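Local coordinates for possible transcriptional regulatory arsR-family protein (Mycobacterium bovis, PDB 3GW2) that probably binds DNA as a dimeric ArsR-family transcriptional regulator and belongs to a network that coordinates tolerance to the antitubercular drug bedaquiline, at residues L28-L33 with A57-L62; Q36-V41 with R76-I81. All blocks are in the same frame, centred on the assembly; numbering follows the deposited sequence. Where two conformers were deposited one is given.

Contact 1 (L28-L33 with A57-L62); sequences LQILDL and ANLQAL
Asn58 meets Ile30 through its CB, which lies 3.7 Å from Ile30 CD1, while its amide oxygen OD1 accepts a hydrogen bond from NH1 of Arg27, one residue ahead of 28-33. The polar end is thus tied to the start of the opposite helix, and the rest of the interface is purely apolar. With CG1 anti to the carbonyl carbon (chi1 -67°), Ile30 sends its two branches to different partners: CD1 reaches Asn58, and Ile30 CG2 sits 3.7 Å from Leu59 CD2 and 3.6 Å from Leu62 CD1. Leu62 uses both prongs of its fork, since Leu62 CD2 passes Leu31 CD1 at 4.2 Å, the two leucines running past each other in opposite directions. The short helical segments cross steeply, at -77°, with their axes 10.5 Å apart, so side chains fill the gap and no backbone atoms meet. This is core packing of the winged helix-turn-helix fold, in which 57-62 belongs to the DNA-binding motif. Ile44 of helix 41-48 and Met50 pack on Ile30, Val68 of strand 68-73 touches Leu31 and Leu62, and Phe90 of helix 84-98 meets Leu31.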
loop_
_atom_site.group_PDB
_atom_site.type_symbol
_atom_site.label_atom_id
_atom_site.label_comp_id
_atom_site.label_asym_id
_atom_site.label_seq_id
_atom_site.Cartn_x
_atom_site.Cartn_y
_atom_site.Cartn_z
ATOM N N LEU A 28 0.483 10.937 1.817
ATOM C CA LEU A 28 1.772 10.409 2.284
ATOM C C LEU A 28 2.692 11.472 2.930
ATOM O O LEU A 28 3.587 11.144 3.724
ATOM C CB LEU A 28 2.492 9.718 1.129
ATOM C CG LEU A 28 2.182 8.235 0.828
ATOM C CD1 LEU A 28 0.811 7.816 1.296
ATOM C CD2 LEU A 28 2.336 7.980 -0.642
ATOM N N GLN A 29 2.480 12.733 2.570
ATOM C CA GLN A 29 3.174 13.856 3.212
ATOM C C GLN A 29 2.924 13.865 4.711
ATOM O O GLN A 29 3.834 14.113 5.492
ATOM C CB GLN A 29 2.743 15.190 2.602
ATOM C CG GLN A 29 3.108 15.321 1.133
ATOM C CD GLN A 29 2.666 16.633 0.524
ATOM O OE1 GLN A 29 2.518 16.741 -0.695
ATOM N NE2 GLN A 29 2.466 17.640 1.360
ATOM N N ILE A 30 1.695 13.555 5.106
ATOM C CA ILE A 30 1.346 13.425 6.520
ATOM C C ILE A 30 2.252 12.433 7.226
ATOM O O ILE A 30 2.729 12.695 8.329
ATOM C CB ILE A 30 -0.136 13.021 6.717
ATOM C CG1 ILE A 30 -1.067 14.159 6.248
ATOM C CG2 ILE A 30 -0.394 12.679 8.190
ATOM C CD1 ILE A 30 -2.558 13.786 6.148
ATOM N N LEU A 31 2.511 11.301 6.577
ATOM C CA LEU A 31 3.367 10.263 7.161
ATOM C C LEU A 31 4.794 10.743 7.358
ATOM O O LEU A 31 5.383 10.521 8.417
ATOM C CB LEU A 31 3.300 8.966 6.332
ATOM C CG LEU A 31 1.975 8.207 6.403
ATOM C CD1 LEU A 31 2.024 6.968 5.516
ATOM C CD2 LEU A 31 1.641 7.807 7.841
ATOM N N ASP A 32 5.342 11.440 6.362
ATOM C CA ASP A 32 6.677 12.046 6.495
ATOM C C ASP A 32 6.723 13.059 7.617
ATOM O O ASP A 32 7.708 13.139 8.353
ATOM C CB ASP A 32 7.123 12.703 5.188
ATOM C CG ASP A 32 8.129 11.860 4.434
ATOM O OD1 ASP A 32 9.175 11.490 5.016
ATOM O OD2 ASP A 32 7.886 11.558 3.252
ATOM N N LEU A 33 5.637 13.812 7.765
ATOM C CA LEU A 33 5.541 14.825 8.805
ATOM C C LEU A 33 5.505 14.225 10.210
ATOM O O LEU A 33 6.130 14.754 11.134
ATOM C CB LEU A 33 4.314 15.709 8.577
ATOM C CG LEU A 33 4.187 16.909 9.499
ATOM C CD1 LEU A 33 5.249 17.975 9.189
ATOM C CD2 LEU A 33 2.791 17.480 9.396
ATOM N N ALA A 57 -10.112 14.247 6.817
ATOM C CA ALA A 57 -10.434 13.148 5.897
ATOM C C ALA A 57 -9.217 12.254 5.603
ATOM O O ALA A 57 -9.325 11.034 5.656
ATOM C CB ALA A 57 -11.058 13.678 4.576
ATOM N N ASN A 58 -8.075 12.857 5.293
ATOM C CA ASN A 58 -6.873 12.089 5.004
ATOM C C ASN A 58 -6.356 11.352 6.250
ATOM O O ASN A 58 -5.871 10.228 6.143
ATOM C CB ASN A 58 -5.764 12.984 4.448
ATOM C CG ASN A 58 -5.903 13.237 2.964
ATOM O OD1 ASN A 58 -6.220 12.335 2.197
ATOM N ND2 ASN A 58 -5.647 14.471 2.549
ATOM N N LEU A 59 -6.449 11.997 7.419
ATOM C CA LEU A 59 -6.068 11.342 8.680
ATOM C C LEU A 59 -6.957 10.131 9.014
ATOM O O LEU A 59 -6.462 9.091 9.445
ATOM C CB LEU A 59 -6.021 12.359 9.826
ATOM C CG LEU A 59 -4.820 13.310 9.731
ATOM C CD1 LEU A 59 -5.047 14.584 10.538
ATOM C CD2 LEU A 59 -3.521 12.598 10.169
ATOM N N GLN A 60 -8.264 10.272 8.801
ATOM C CA GLN A 60 -9.197 9.143 8.874
ATOM C C GLN A 60 -8.823 8.008 7.924
ATOM O O GLN A 60 -8.877 6.832 8.308
ATOM C CB GLN A 60 -10.623 9.596 8.569
ATOM C CG GLN A 60 -11.500 9.742 9.788
ATOM C CD GLN A 60 -11.007 10.778 10.777
ATOM O OE1 GLN A 60 -10.456 10.431 11.829
ATOM N NE2 GLN A 60 -11.209 12.057 10.457
ATOM N N ALA A 61 -8.441 8.358 6.696
ATOM C CA ALA A 61 -8.011 7.366 5.719
ATOM C C ALA A 61 -6.781 6.612 6.209
ATOM O O ALA A 61 -6.722 5.387 6.104
ATOM C CB ALA A 61 -7.756 8.005 4.360
ATOM N N LEU A 62 -5.808 7.339 6.757
ATOM C CA LEU A 62 -4.624 6.715 7.370
ATOM C C LEU A 62 -4.975 5.813 8.550
ATOM O O LEU A 62 -4.430 4.709 8.684
ATOM C CB LEU A 62 -3.589 7.769 7.769
ATOM C CG LEU A 62 -2.946 8.505 6.585
ATOM C CD1 LEU A 62 -2.123 9.677 7.100
ATOM C CD2 LEU A 62 -2.093 7.549 5.744
#

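Contact 2 (Q36-V41 with R76-I81); sequences QGERAV and RQYYRI
Segments 36-41 and 76-81 run antiparallel, with Arg39 and Tyr79 as a hydrogen-bonded pair: Tyr79 N gives to Arg39 O at 2.9 Å, nearly straight at 169°, and Arg39 N gives to Tyr79 O at 3.1 Å. A third backbone bond, Val41 N to Gln77 O at 3.0 Å, continues the pairing as far as the first turn of helix 41-48, for which Ala40 is the N-cap residue. At the other end a water accepts from Ile81 N and, weakly, from Gly37 N, linking the two segments beyond the paired region.

Ala40 and Tyr78 form the non-hydrogen-bonded pair, and their side chains share a face of the sheet. Ala40 CB rests 3.7 Å from Tyr78 CE1. Glu38 lies across the near end of Tyr78, its extended chain bringing Glu38 CD to 3.6 Å from Tyr78 CB, with the carboxylate turned 43° from the ring plane. Glu38 CB also packs on Arg80 CB, yet the carboxylate makes its salt bridge elsewhere, from Glu38 OE1 to Arg71 of the neighbouring strand 68-73.

Beside Tyr79, Val41 packs against the ring edge. Val41 CG2, anti to the carbonyl carbon, comes in near the ring plane, 3.7 Å from Tyr79 CE2, and also touches Gln77 CB. Leu59 of helix 52-64 touches both Val41 and Tyr79. Strand 39-40 is one border of a three-stranded sheet whose other two strands, 76-81 and 68-73, form the wing hairpin, while Leu34 of helix 27-34 packs against Arg39 and Ile81.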
loop_
_atom_site.group_PDB
_atom_site.type_symbol
_atom_site.label_atom_id
_atom_site.label_comp_id
_atom_site.label_asym_id
_atom_site.label_seq_id
_atom_site.Cartn_x
_atom_site.Cartn_y
_atom_site.Cartn_z
ATOM N N GLN A 36 9.549 11.337 12.575
ATOM C CA GLN A 36 8.750 10.960 13.742
ATOM C C GLN A 36 8.412 12.163 14.667
ATOM O O GLN A 36 9.165 13.150 14.783
ATOM C CB GLN A 36 9.403 9.789 14.491
ATOM C CG GLN A 36 8.564 9.153 15.612
ATOM C CD GLN A 36 7.528 8.137 15.143
ATOM O OE1 GLN A 36 7.788 7.303 14.262
ATOM N NE2 GLN A 36 6.352 8.178 15.766
ATOM N N GLY A 37 7.262 12.050 15.321
ATOM C CA GLY A 37 6.805 13.003 16.305
ATOM C C GLY A 37 5.339 13.260 16.041
ATOM O O GLY A 37 4.975 13.753 14.972
ATOM N N GLU A 38 4.509 12.905 17.016
ATOM C CA GLU A 38 3.075 13.154 16.970
ATOM C C GLU A 38 2.752 14.643 16.776
ATOM O O GLU A 38 3.461 15.507 17.285
ATOM C CB GLU A 38 2.438 12.587 18.239
ATOM C CG GLU A 38 1.280 13.363 18.803
ATOM C CD GLU A 38 0.927 12.933 20.210
ATOM O OE1 GLU A 38 1.196 13.699 21.155
ATOM O OE2 GLU A 38 0.365 11.838 20.374
ATOM N N ARG A 39 1.703 14.944 16.009
ATOM C CA ARG A 39 1.288 16.343 15.824
ATOM C C ARG A 39 -0.230 16.486 15.868
ATOM O O ARG A 39 -0.955 15.524 15.606
ATOM C CB ARG A 39 1.899 16.943 14.534
ATOM C CG ARG A 39 3.431 16.668 14.398
ATOM C CD ARG A 39 4.305 17.837 13.908
ATOM N NE ARG A 39 3.940 19.138 14.468
ATOM C CZ ARG A 39 4.466 20.303 14.076
ATOM N NH1 ARG A 39 5.382 20.336 13.120
ATOM N NH2 ARG A 39 4.077 21.440 14.638
ATOM N N ALA A 40 -0.699 17.679 16.235
ATOM C CA ALA A 40 -2.126 18.005 16.236
ATOM C C ALA A 40 -2.637 18.151 14.805
ATOM O O ALA A 40 -1.886 18.523 13.917
ATOM C CB ALA A 40 -2.397 19.300 17.033
ATOM N N VAL A 41 -3.922 17.872 14.598
ATOM C CA VAL A 41 -4.574 18.011 13.290
ATOM C C VAL A 41 -4.317 19.401 12.674
ATOM O O VAL A 41 -3.975 19.512 11.481
ATOM C CB VAL A 41 -6.109 17.778 13.410
ATOM C CG1 VAL A 41 -6.813 17.970 12.066
ATOM C CG2 VAL A 41 -6.387 16.391 13.972
ATOM N N ARG A 76 -8.429 19.519 20.963
ATOM C CA ARG A 76 -7.466 19.096 19.941
ATOM C C ARG A 76 -7.411 17.591 19.815
ATOM O O ARG A 76 -7.821 16.869 20.725
ATOM C CB ARG A 76 -6.068 19.620 20.270
ATOM C CG ARG A 76 -6.066 21.075 20.671
ATOM C CD ARG A 76 -4.784 21.784 20.296
ATOM N NE ARG A 76 -5.005 23.229 20.249
ATOM C CZ ARG A 76 -5.573 23.863 19.223
ATOM N NH1 ARG A 76 -5.972 23.183 18.146
ATOM N NH2 ARG A 76 -5.745 25.180 19.269
ATOM N N GLN A 77 -6.893 17.133 18.678
ATOM C CA GLN A 77 -6.683 15.731 18.408
ATOM C C GLN A 77 -5.237 15.573 17.917
ATOM O O GLN A 77 -4.777 16.318 17.038
ATOM C CB GLN A 77 -7.659 15.293 17.322
ATOM C CG GLN A 77 -8.422 14.024 17.605
ATOM C CD GLN A 77 -9.248 13.574 16.414
ATOM O OE1 GLN A 77 -9.361 14.286 15.409
ATOM N NE2 GLN A 77 -9.820 12.383 16.513
ATOM N N TYR A 78 -4.517 14.624 18.494
ATOM C CA TYR A 78 -3.123 14.379 18.142
ATOM C C TYR A 78 -2.990 13.030 17.447
ATOM O O TYR A 78 -3.484 12.013 17.938
ATOM C CB TYR A 78 -2.223 14.441 19.386
ATOM C CG TYR A 78 -2.179 15.809 20.030
ATOM C CD1 TYR A 78 -1.171 16.720 19.712
ATOM C CD2 TYR A 78 -3.153 16.202 20.955
ATOM C CE1 TYR A 78 -1.131 17.994 20.300
ATOM C CE2 TYR A 78 -3.124 17.472 21.546
ATOM C CZ TYR A 78 -2.114 18.363 21.208
ATOM O OH TYR A 78 -2.083 19.619 21.788
ATOM N N TYR A 79 -2.317 13.028 16.307
ATOM C CA TYR A 79 -2.116 11.805 15.527
ATOM C C TYR A 79 -0.648 11.426 15.524
ATOM O O TYR A 79 0.220 12.305 15.523
ATOM C CB TYR A 79 -2.563 12.011 14.077
ATOM C CG TYR A 79 -4.040 11.832 13.843
ATOM C CD1 TYR A 79 -4.535 10.626 13.350
ATOM C CD2 TYR A 79 -4.945 12.861 14.124
ATOM C CE1 TYR A 79 -5.894 10.436 13.124
ATOM C CE2 TYR A 79 -6.321 12.688 13.893
ATOM C CZ TYR A 79 -6.778 11.466 13.392
ATOM O OH TYR A 79 -8.114 11.260 13.146
ATOM N N ARG A 80 -0.377 10.129 15.523
ATOM C CA ARG A 80 0.972 9.640 15.336
ATOM C C ARG A 80 0.994 8.341 14.563
ATOM O O ARG A 80 0.014 7.603 14.505
ATOM C CB ARG A 80 1.713 9.444 16.662
ATOM C CG ARG A 80 0.871 9.058 17.853
ATOM C CD ARG A 80 0.247 7.699 17.768
ATOM N NE ARG A 80 0.375 6.918 19.010
ATOM C CZ ARG A 80 -0.434 7.001 20.066
ATOM N NH1 ARG A 80 -1.438 7.870 20.114
ATOM N NH2 ARG A 80 -0.218 6.215 21.106
ATOM N N ILE A 81 2.154 8.083 13.985
ATOM C CA ILE A 81 2.466 6.810 13.345
ATOM C C ILE A 81 2.226 5.686 14.347
ATOM O O ILE A 81 2.695 5.754 15.473
ATOM C CB ILE A 81 3.903 6.859 12.786
ATOM C CG1 ILE A 81 3.858 7.665 11.475
ATOM C CG2 ILE A 81 4.524 5.427 12.617
ATOM C CD1 ILE A 81 5.197 7.968 10.893
HETATM O O HOH W 1 4.592 10.005 14.938
#

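The two contacts lie side by side, their centres about 10 Å apart, and share one compact winged helix-turn-helix domain. Along the chain their segments alternate, 28-33, 36-41, 57-62, 76-81: helix 27-34 leads straight into strand 39-40, and helix 52-64 is followed by the wing hairpin. The two meet directly: Leu59 CB is 3.8 Å from Tyr79 CZ, and Leu31 O is 3.6 Å from Ile81 CD1. Contact 1 packs helix 27-34 on helix 52-64, probably the recognition helix, as in related regulators, and contact 2 pairs the segment entering the helix-turn-helix motif with a strand of the wing.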